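Aerobactin synthase IucA (Klebsiella pneumoniae subsp. pneumoniae, PDB 5JM8) is an ATP-dependent NIS synthetase that probably joins citrate to an acetylated hydroxylysine in the assembly of the siderophore aerobactin. Local coordinates at residues 107-118 with 152-160; 205-216 with 250-259. One frame throughout, in Å; residues are numbered along the deposited sequence.

Interaction 1: 107-118 with 152-160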
loop_
_atom_site.group_PDB
_atom_site.type_symbol
_atom_site.label_atom_id
_atom_site.label_comp_id
_atom_site.label_asym_id
_atom_site.label_seq_id
_atom_site.Cartn_x
_atom_site.Cartn_y
_atom_site.Cartn_z
ATOM N N PHE A 107 45.761 -17.263 -6.322
ATOM C CA PHE A 107 45.398 -15.952 -5.810
ATOM C C PHE A 107 45.064 -15.000 -6.952
ATOM O O PHE A 107 44.049 -14.309 -6.916
ATOM C CB PHE A 107 46.539 -15.390 -4.959
ATOM C CG PHE A 107 46.323 -13.976 -4.493
ATOM C CD1 PHE A 107 45.453 -13.696 -3.451
ATOM C CD2 PHE A 107 47.012 -12.926 -5.080
ATOM C CE1 PHE A 107 45.264 -12.394 -3.017
ATOM C CE2 PHE A 107 46.827 -11.622 -4.647
ATOM C CZ PHE A 107 45.952 -11.358 -3.615
ATOM N N HIS A 108 45.913 -14.982 -7.974
ATOM C CA HIS A 108 45.745 -14.057 -9.089
ATOM C C HIS A 108 44.509 -14.374 -9.924
ATOM O O HIS A 108 43.808 -13.462 -10.357
ATOM C CB HIS A 108 46.981 -14.067 -9.990
ATOM C CG HIS A 108 46.923 -13.060 -11.098
ATOM N ND1 HIS A 108 46.415 -13.355 -12.345
ATOM C CD2 HIS A 108 47.300 -11.760 -11.144
ATOM C CE1 HIS A 108 46.487 -12.281 -13.112
ATOM N NE2 HIS A 108 47.021 -11.300 -12.407
ATOM N N GLN A 109 44.247 -15.658 -10.161
ATOM C CA GLN A 109 43.083 -16.040 -10.955
ATOM C C GLN A 109 41.804 -15.645 -10.220
ATOM O O GLN A 109 40.853 -15.167 -10.835
ATOM C CB GLN A 109 43.088 -17.545 -11.274
ATOM C CG GLN A 109 42.943 -18.469 -10.072
ATOM C CD GLN A 109 42.865 -19.938 -10.457
ATOM O OE1 GLN A 109 43.048 -20.300 -11.620
ATOM N NE2 GLN A 109 42.588 -20.791 -9.476
ATOM N N ARG A 110 41.799 -15.823 -8.902
ATOM C CA ARG A 110 40.647 -15.456 -8.083
ATOM C C ARG A 110 40.401 -13.948 -8.109
ATOM O O ARG A 110 39.257 -13.500 -8.133
ATOM C CB ARG A 110 40.840 -15.934 -6.640
ATOM C CG ARG A 110 40.646 -17.433 -6.462
ATOM C CD ARG A 110 40.935 -17.887 -5.037
ATOM N NE ARG A 110 40.648 -19.307 -4.841
ATOM C CZ ARG A 110 40.837 -19.959 -3.696
ATOM N NH1 ARG A 110 41.323 -19.326 -2.638
ATOM N NH2 ARG A 110 40.544 -21.249 -3.611
ATOM N N VAL A 111 41.479 -13.172 -8.104
ATOM C CA VAL A 111 41.380 -11.716 -8.160
ATOM C C VAL A 111 40.812 -11.253 -9.503
ATOM O O VAL A 111 40.126 -10.233 -9.571
ATOM C CB VAL A 111 42.758 -11.056 -7.920
ATOM C CG1 VAL A 111 42.736 -9.585 -8.302
ATOM C CG2 VAL A 111 43.168 -11.211 -6.468
ATOM N N MET A 112 41.116 -11.992 -10.567
ATOM C CA MET A 112 40.571 -11.693 -11.890
ATOM C C MET A 112 39.120 -12.128 -11.996
ATOM O O MET A 112 38.307 -11.453 -12.629
ATOM C CB MET A 112 41.382 -12.381 -12.988
ATOM C CG MET A 112 42.736 -11.755 -13.269
ATOM S SD MET A 112 42.681 -9.958 -13.476
ATOM C CE MET A 112 43.632 -9.464 -12.056
ATOM N N GLU A 113 38.808 -13.271 -11.395
ATOM C CA GLU A 113 37.443 -13.771 -11.374
ATOM C C GLU A 113 36.542 -12.738 -10.713
ATOM O O GLU A 113 35.512 -12.358 -11.263
ATOM C CB GLU A 113 37.364 -15.115 -10.640
ATOM C CG GLU A 113 37.877 -16.308 -11.455
ATOM C CD GLU A 113 37.963 -17.594 -10.648
ATOM O OE1 GLU A 113 37.890 -17.532 -9.402
ATOM O OE2 GLU A 113 38.106 -18.671 -11.266
ATOM N N SER A 114 36.955 -12.266 -9.541
ATOM C CA SER A 114 36.206 -11.245 -8.821
ATOM C C SER A 114 36.066 -9.980 -9.664
ATOM O O SER A 114 34.979 -9.417 -9.774
ATOM C CB SER A 114 36.885 -10.919 -7.489
ATOM O OG SER A 114 36.213 -9.870 -6.813
ATOM N N HIS A 115 37.171 -9.544 -10.262
ATOM C CA HIS A 115 37.178 -8.328 -11.066
ATOM C C HIS A 115 36.211 -8.440 -12.240
ATOM O O HIS A 115 35.532 -7.475 -12.590
ATOM C CB HIS A 115 38.594 -8.032 -11.574
ATOM C CG HIS A 115 38.684 -6.814 -12.440
ATOM N ND1 HIS A 115 38.465 -6.849 -13.801
ATOM C CD2 HIS A 115 38.969 -5.525 -12.139
ATOM C CE1 HIS A 115 38.611 -5.636 -14.300
ATOM N NE2 HIS A 115 38.919 -4.813 -13.314
ATOM N N ALA A 116 36.144 -9.628 -12.836
ATOM C CA ALA A 116 35.294 -9.867 -13.997
ATOM C C ALA A 116 33.825 -10.007 -13.606
ATOM O O ALA A 116 32.943 -9.461 -14.270
ATOM C CB ALA A 116 35.753 -11.106 -14.732
ATOM N N HIS A 117 33.573 -10.751 -12.534
ATOM C CA HIS A 117 32.218 -10.953 -12.037
ATOM C C HIS A 117 31.577 -9.624 -11.665
ATOM O O HIS A 117 30.386 -9.411 -11.894
ATOM C CB HIS A 117 32.227 -11.884 -10.825
ATOM C CG HIS A 117 32.760 -13.251 -11.121
ATOM N ND1 HIS A 117 33.274 -14.077 -10.144
ATOM C CD2 HIS A 117 32.869 -13.932 -12.285
ATOM C CE1 HIS A 117 33.668 -15.211 -10.694
ATOM N NE2 HIS A 117 33.436 -15.148 -11.992
ATOM N N THR A 118 32.377 -8.737 -11.084
ATOM C CA THR A 118 31.913 -7.410 -10.703
ATOM C C THR A 118 31.486 -6.616 -11.932
ATOM O O THR A 118 30.442 -5.969 -11.927
ATOM C CB THR A 118 33.001 -6.625 -9.951
ATOM O OG1 THR A 118 33.348 -7.317 -8.747
ATOM C CG2 THR A 118 32.517 -5.222 -9.601
ATOM N N HIS A 152 39.342 -5.986 0.429
ATOM C CA HIS A 152 39.661 -7.371 0.111
ATOM C C HIS A 152 40.121 -7.406 -1.345
ATOM O O HIS A 152 39.605 -6.655 -2.169
ATOM C CB HIS A 152 38.451 -8.282 0.328
ATOM C CG HIS A 152 38.796 -9.737 0.397
ATOM N ND1 HIS A 152 38.870 -10.538 -0.722
ATOM C CD2 HIS A 152 39.093 -10.535 1.450
ATOM C CE1 HIS A 152 39.197 -11.767 -0.361
ATOM N NE2 HIS A 152 39.338 -11.791 0.952
ATOM N N PRO A 153 41.113 -8.255 -1.667
ATOM C CA PRO A 153 41.576 -8.310 -3.059
ATOM C C PRO A 153 40.588 -8.984 -4.010
ATOM O O PRO A 153 40.488 -8.590 -5.172
ATOM C CB PRO A 153 42.871 -9.123 -2.962
ATOM C CG PRO A 153 42.716 -9.937 -1.727
ATOM C CD PRO A 153 41.948 -9.082 -0.777
ATOM N N ALA A 154 39.880 -9.994 -3.514
ATOM C CA ALA A 154 38.901 -10.725 -4.310
ATOM C C ALA A 154 37.570 -10.842 -3.568
ATOM O O ALA A 154 37.177 -11.935 -3.162
ATOM C CB ALA A 154 39.434 -12.102 -4.657
ATOM N N PRO A 155 36.869 -9.711 -3.394
ATOM C CA PRO A 155 35.606 -9.681 -2.644
ATOM C C PRO A 155 34.454 -10.419 -3.329
ATOM O O PRO A 155 33.455 -10.707 -2.669
ATOM C CB PRO A 155 35.297 -8.185 -2.547
ATOM C CG PRO A 155 36.001 -7.572 -3.701
ATOM C CD PRO A 155 37.244 -8.378 -3.895
ATOM N N LYS A 156 34.592 -10.718 -4.620
ATOM C CA LYS A 156 33.529 -11.378 -5.378
ATOM C C LYS A 156 33.981 -12.710 -5.965
ATOM O O LYS A 156 33.638 -13.048 -7.096
ATOM C CB LYS A 156 33.028 -10.462 -6.502
ATOM C CG LYS A 156 32.417 -9.156 -6.015
ATOM C CD LYS A 156 31.154 -9.399 -5.197
ATOM C CE LYS A 156 30.502 -8.095 -4.776
ATOM N NZ LYS A 156 29.326 -8.317 -3.895
ATOM N N SER A 157 34.764 -13.456 -5.196
ATOM C CA SER A 157 35.055 -14.843 -5.528
ATOM C C SER A 157 33.849 -15.687 -5.118
ATOM O O SER A 157 33.394 -15.603 -3.978
ATOM C CB SER A 157 36.339 -15.310 -4.830
ATOM O OG SER A 157 36.437 -16.724 -4.811
ATOM N N HIS A 158 33.326 -16.480 -6.052
ATOM C CA HIS A 158 32.078 -17.223 -5.848
ATOM C C HIS A 158 32.254 -18.735 -5.700
ATOM O O HIS A 158 31.264 -19.447 -5.538
ATOM C CB HIS A 158 31.122 -16.990 -7.021
ATOM C CG HIS A 158 30.934 -15.557 -7.391
ATOM N ND1 HIS A 158 30.854 -14.545 -6.453
ATOM C CD2 HIS A 158 30.794 -14.960 -8.596
ATOM C CE1 HIS A 158 30.679 -13.394 -7.069
ATOM N NE2 HIS A 158 30.642 -13.615 -8.373
ATOM N N GLU A 159 33.493 -19.216 -5.784
ATOM C CA GLU A 159 33.782 -20.651 -5.907
ATOM C C GLU A 159 32.958 -21.525 -4.952
ATOM O O GLU A 159 32.919 -21.259 -3.750
ATOM C CB GLU A 159 35.272 -20.902 -5.665
ATOM N N PRO A 160 32.318 -22.592 -5.473
ATOM C CA PRO A 160 32.332 -23.150 -6.832
ATOM C C PRO A 160 31.128 -22.778 -7.714
ATOM O O PRO A 160 30.751 -23.568 -8.581
ATOM C CB PRO A 160 32.345 -24.655 -6.559
ATOM C CG PRO A 160 31.473 -24.791 -5.351
ATOM C CD PRO A 160 31.643 -23.513 -4.541
#
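P153 opens the contact by setting its ring against F107 and V111 of helix 101-124. Its CG comes to the edge of the F107 ring, 3.8 Å from CE1, and its CB lies 4.1 Å from V111 CG2; a proline gives this corner a compact apolar surface. F19, from helix 14-26, packs on P153 and V111 as well. A154 has just one methyl to offer, which suits the close backbone approach: CB rests on R110 O and the CA of V111.

The polar grip begins at K156. S114 holds OG anti to its own N (chi1 176°), and from there the hydroxyl accepts the K156 N-H at 2.9 Å; serine is small enough for the chain to pass directly over it. One turn on, H117 ND1 donates to K156 O over 3.2 Å in an almost straight bond (171°). The acceptor lies in the plane of the imidazole. K156 CG passes 3.4 Å from T118 OG1, which itself reaches back to S114 O. Beyond CG the lysine chain leads away, its NZ making weak interactions with D172 and L145 O.

H158 closes the segment. Its ring is nearly parallel to that of H117 (17° between planes), but the two are slid apart and hardly overlap, with centroids 4.4 Å apart. K156 O also sits over one face of the H158 ring, toward its rim.

Chemically, both polar backbone atoms of K156 are satisfied by the helix, one by a hydroxyl and one by an imidazole. The direction of the second bond requires a hydrogen on H117 ND1, and the two bonds together fix the irregular chain on the helix close to where the side chain of P155 lies about 6 Å from bound ATP.

Interaction 2: 205-216 with 250-259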
loop_
_atom_site.group_PDB
_atom_site.type_symbol
_atom_site.label_atom_id
_atom_site.label_comp_id
_atom_site.label_asym_id
_atom_site.label_seq_id
_atom_site.Cartn_x
_atom_site.Cartn_y
_atom_site.Cartn_z
ATOM N N PHE A 205 7.000 -21.579 10.337
ATOM C CA PHE A 205 7.827 -21.143 9.218
ATOM C C PHE A 205 7.298 -21.696 7.899
ATOM O O PHE A 205 7.179 -20.969 6.916
ATOM C CB PHE A 205 9.281 -21.579 9.431
ATOM C CG PHE A 205 10.229 -21.074 8.378
ATOM C CD1 PHE A 205 10.837 -19.836 8.510
ATOM C CD2 PHE A 205 10.517 -21.838 7.260
ATOM C CE1 PHE A 205 11.711 -19.370 7.547
ATOM C CE2 PHE A 205 11.390 -21.376 6.292
ATOM C CZ PHE A 205 11.986 -20.141 6.436
ATOM N N ALA A 206 6.972 -22.983 7.890
ATOM C CA ALA A 206 6.446 -23.626 6.693
ATOM C C ALA A 206 5.071 -23.080 6.338
ATOM O O ALA A 206 4.718 -22.973 5.163
ATOM C CB ALA A 206 6.379 -25.127 6.890
ATOM N N ALA A 207 4.299 -22.729 7.361
ATOM C CA ALA A 207 2.938 -22.250 7.165
ATOM C C ALA A 207 2.905 -20.868 6.525
ATOM O O ALA A 207 2.080 -20.604 5.654
ATOM C CB ALA A 207 2.201 -22.226 8.491
ATOM N N GLU A 208 3.803 -19.988 6.955
ATOM C CA GLU A 208 3.789 -18.611 6.480
ATOM C C GLU A 208 4.694 -18.398 5.265
ATOM O O GLU A 208 4.783 -17.282 4.751
ATOM C CB GLU A 208 4.196 -17.658 7.613
ATOM C CG GLU A 208 5.643 -17.760 8.056
ATOM C CD GLU A 208 5.945 -16.878 9.256
ATOM O OE1 GLU A 208 4.992 -16.310 9.830
ATOM O OE2 GLU A 208 7.136 -16.746 9.618
ATOM N N ASN A 209 5.351 -19.461 4.802
ATOM C CA ASN A 209 6.240 -19.371 3.643
ATOM C C ASN A 209 5.846 -20.294 2.496
ATOM O O ASN A 209 5.977 -19.926 1.328
ATOM C CB ASN A 209 7.678 -19.672 4.056
ATOM C CG ASN A 209 8.300 -18.541 4.842
ATOM O OD1 ASN A 209 8.547 -17.463 4.303
ATOM N ND2 ASN A 209 8.558 -18.777 6.123
ATOM N N ALA A 210 5.381 -21.493 2.829
ATOM C CA ALA A 210 4.920 -22.444 1.822
ATOM C C ALA A 210 3.704 -23.210 2.332
ATOM O O ALA A 210 3.779 -24.416 2.569
ATOM C CB ALA A 210 6.031 -23.400 1.454
ATOM N N PRO A 211 2.574 -22.507 2.498
ATOM C CA PRO A 211 1.349 -23.095 3.051
ATOM C C PRO A 211 0.873 -24.320 2.279
ATOM O O PRO A 211 0.309 -25.239 2.871
ATOM C CB PRO A 211 0.315 -21.969 2.929
ATOM C CG PRO A 211 1.067 -20.741 2.637
ATOM C CD PRO A 211 2.377 -21.118 2.050
ATOM N N GLN A 212 1.095 -24.326 0.970
ATOM C CA GLN A 212 0.539 -25.369 0.115
ATOM C C GLN A 212 1.263 -26.705 0.292
ATOM O O GLN A 212 0.879 -27.706 -0.314
ATOM C CB GLN A 212 0.576 -24.939 -1.358
ATOM C CG GLN A 212 1.964 -24.827 -1.979
ATOM C CD GLN A 212 2.619 -23.473 -1.754
ATOM O OE1 GLN A 212 2.176 -22.677 -0.924
ATOM N NE2 GLN A 212 3.683 -23.203 -2.503
ATOM N N LEU A 213 2.308 -26.712 1.116
ATOM C CA LEU A 213 3.043 -27.936 1.424
ATOM C C LEU A 213 2.594 -28.537 2.748
ATOM O O LEU A 213 3.149 -29.536 3.205
ATOM C CB LEU A 213 4.548 -27.668 1.477
ATOM C CG LEU A 213 5.251 -27.333 0.163
ATOM C CD1 LEU A 213 6.731 -27.110 0.419
ATOM C CD2 LEU A 213 5.049 -28.428 -0.874
ATOM N N LEU A 214 1.590 -27.930 3.367
ATOM C CA LEU A 214 1.131 -28.396 4.665
ATOM C C LEU A 214 0.404 -29.731 4.547
ATOM O O LEU A 214 0.149 -30.390 5.551
ATOM C CB LEU A 214 0.228 -27.350 5.317
ATOM C CG LEU A 214 0.952 -26.110 5.853
ATOM C CD1 LEU A 214 -0.046 -25.074 6.338
ATOM C CD2 LEU A 214 1.921 -26.476 6.973
ATOM N N ASN A 215 0.087 -30.143 3.321
ATOM C CA ASN A 215 -0.512 -31.457 3.102
ATOM C C ASN A 215 0.487 -32.578 3.389
ATOM O O ASN A 215 0.137 -33.759 3.343
ATOM C CB ASN A 215 -1.050 -31.587 1.670
ATOM C CG ASN A 215 0.004 -31.316 0.610
ATOM O OD1 ASN A 215 1.197 -31.259 0.898
ATOM N ND2 ASN A 215 -0.438 -31.148 -0.629
ATOM N N GLU A 216 1.725 -32.192 3.687
ATOM C CA GLU A 216 2.789 -33.133 4.017
ATOM C C GLU A 216 3.209 -33.039 5.483
ATOM O O GLU A 216 4.182 -33.670 5.892
ATOM C CB GLU A 216 4.005 -32.884 3.122
ATOM C CG GLU A 216 3.790 -33.257 1.670
ATOM C CD GLU A 216 3.566 -34.745 1.473
ATOM O OE1 GLU A 216 3.950 -35.530 2.367
ATOM O OE2 GLU A 216 3.005 -35.126 0.423
ATOM N N LYS A 250 11.303 -37.070 2.017
ATOM C CA LYS A 250 10.621 -36.889 0.743
ATOM C C LYS A 250 10.962 -35.513 0.185
ATOM O O LYS A 250 10.839 -34.503 0.875
ATOM C CB LYS A 250 9.106 -37.043 0.898
ATOM C CG LYS A 250 8.332 -36.852 -0.403
ATOM C CD LYS A 250 6.834 -37.005 -0.201
ATOM C CE LYS A 250 6.080 -36.815 -1.511
ATOM N NZ LYS A 250 4.606 -36.931 -1.337
ATOM N N ASP A 251 11.397 -35.486 -1.069
ATOM C CA ASP A 251 11.760 -34.246 -1.737
ATOM C C ASP A 251 10.532 -33.574 -2.353
ATOM O O ASP A 251 9.995 -34.044 -3.356
ATOM C CB ASP A 251 12.807 -34.530 -2.815
ATOM C CG ASP A 251 13.359 -33.269 -3.445
ATOM O OD1 ASP A 251 12.891 -32.161 -3.107
ATOM O OD2 ASP A 251 14.269 -33.388 -4.293
ATOM N N LEU A 252 10.105 -32.464 -1.756
ATOM C CA LEU A 252 8.897 -31.769 -2.195
ATOM C C LEU A 252 9.196 -30.725 -3.267
ATOM O O LEU A 252 8.281 -30.186 -3.892
ATOM C CB LEU A 252 8.205 -31.106 -1.001
ATOM C CG LEU A 252 7.766 -32.047 0.125
ATOM C CD1 LEU A 252 7.129 -31.266 1.264
ATOM C CD2 LEU A 252 6.801 -33.106 -0.391
ATOM N N GLY A 253 10.475 -30.439 -3.479
ATOM C CA GLY A 253 10.881 -29.468 -4.478
ATOM C C GLY A 253 10.814 -28.040 -3.969
ATOM O O GLY A 253 10.717 -27.803 -2.762
ATOM N N GLU A 254 10.869 -27.089 -4.898
ATOM C CA GLU A 254 10.776 -25.674 -4.557
ATOM C C GLU A 254 9.323 -25.234 -4.441
ATOM O O GLU A 254 8.466 -25.699 -5.191
ATOM C CB GLU A 254 11.488 -24.822 -5.605
ATOM C CG GLU A 254 12.962 -25.131 -5.753
ATOM C CD GLU A 254 13.617 -24.313 -6.845
ATOM O OE1 GLU A 254 12.904 -23.537 -7.518
ATOM O OE2 GLU A 254 14.845 -24.445 -7.031
ATOM N N ALA A 255 9.055 -24.328 -3.505
ATOM C CA ALA A 255 7.698 -23.849 -3.281
ATOM C C ALA A 255 7.665 -22.642 -2.358
ATOM O O ALA A 255 8.540 -22.471 -1.506
ATOM C CB ALA A 255 6.836 -24.962 -2.700
ATOM N N GLY A 256 6.645 -21.811 -2.538
ATOM C CA GLY A 256 6.312 -20.790 -1.566
ATOM C C GLY A 256 6.782 -19.387 -1.885
ATOM O O GLY A 256 7.031 -19.036 -3.039
ATOM N N ALA A 257 6.896 -18.584 -0.831
ATOM C CA ALA A 257 7.193 -17.165 -0.956
ATOM C C ALA A 257 8.587 -16.928 -1.527
ATOM O O ALA A 257 9.458 -17.787 -1.415
ATOM C CB ALA A 257 7.059 -16.490 0.400
ATOM N N PRO A 258 8.799 -15.757 -2.148
ATOM C CA PRO A 258 10.110 -15.422 -2.715
ATOM C C PRO A 258 11.112 -14.986 -1.653
ATOM O O PRO A 258 10.754 -14.228 -0.751
ATOM C CB PRO A 258 9.789 -14.271 -3.666
ATOM C CG PRO A 258 8.620 -13.602 -3.044
ATOM C CD PRO A 258 7.810 -14.693 -2.396
ATOM N N TRP A 259 12.349 -15.458 -1.770
ATOM C CA TRP A 259 13.409 -15.101 -0.833
ATOM C C TRP A 259 14.541 -14.373 -1.543
ATOM O O TRP A 259 14.881 -14.698 -2.677
ATOM C CB TRP A 259 13.945 -16.348 -0.140
ATOM C CG TRP A 259 12.985 -16.917 0.837
ATOM C CD1 TRP A 259 11.913 -17.714 0.564
ATOM C CD2 TRP A 259 12.999 -16.734 2.255
ATOM N NE1 TRP A 259 11.261 -18.040 1.727
ATOM C CE2 TRP A 259 11.908 -17.447 2.779
ATOM C CE3 TRP A 259 13.828 -16.028 3.130
ATOM C CZ2 TRP A 259 11.628 -17.482 4.140
ATOM C CZ3 TRP A 259 13.549 -16.064 4.478
ATOM C CH2 TRP A 259 12.459 -16.784 4.971
#
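E216 reaches out to L252 and K250 one atom at a time. Its CB lies 4.0 Å from L252 CD1, and its CG packs closer, 3.7 Å from L252 CD2, so the aliphatic half of the glutamate rests on the leucine's two methyls. A bend at chi2 (-65°) then swings the carboxylate round to K250. E216 CD faces K250 NZ, E216 OE1 lies by K250 CD, and E216 OE2 makes the salt bridge, 3.0 Å from K250 NZ. The ammonium approaches from well above the carboxylate plane. K250 suits the task because its extended chain is long enough to span the gap from the strand.

That strand carries a classic beta bulge, L252 and G253 both facing W181, and an Asx turn in which D251 OD1 accepts from G253 N. L213 continues the apolar strip: CD2 slides past L252 CD1, while CD1 touches A255 CB at 3.8 Å. NE2 of the adjacent Q212 touches the same A255 CB.

At the corner, N209 O accepts the A257 N-H over 2.7 Å, nearly along the C=O axis, and approaches the CA of G256 to 3.0 Å. Glycine fits here because a CB would strike that carbonyl and A210 CB, and because phi is positive (100°).

The N209 side chain turns to the aromatic end. ND2 donates to F205 O at 2.7 Å, over the centre of the F205 ring and at the indole edge of W259; OD1 comes 3.1 Å from W259 CZ2. F205 and W259 meet rim to rim, their planes 33° apart.

With its O and ND2 both bonded, buried N209 ties the helix end to the corner, while the salt bridge adds a charged link at the solvent-facing margin.

Interaction 1 is complete along the chain before interaction 2 begins. Their centres are 35 Å apart and their nearest atoms about 16 Å, so they do not touch. The first fastens the loop between helices 138-142 and 163-169 to helix 101-124, beside the nucleotide. The second packs helix 198-209 and the turn after it on strand 249-255, an outer strand of a three-stranded antiparallel sheet, and on the start of strand 258-261 of the larger antiparallel sheet. Interaction 2 is farther from the nucleotide, the side chain of W259 lying about 11 Å from ATP. Segment 205-216 also packs on the second subunit, placing interaction 2 next to a subunit interface.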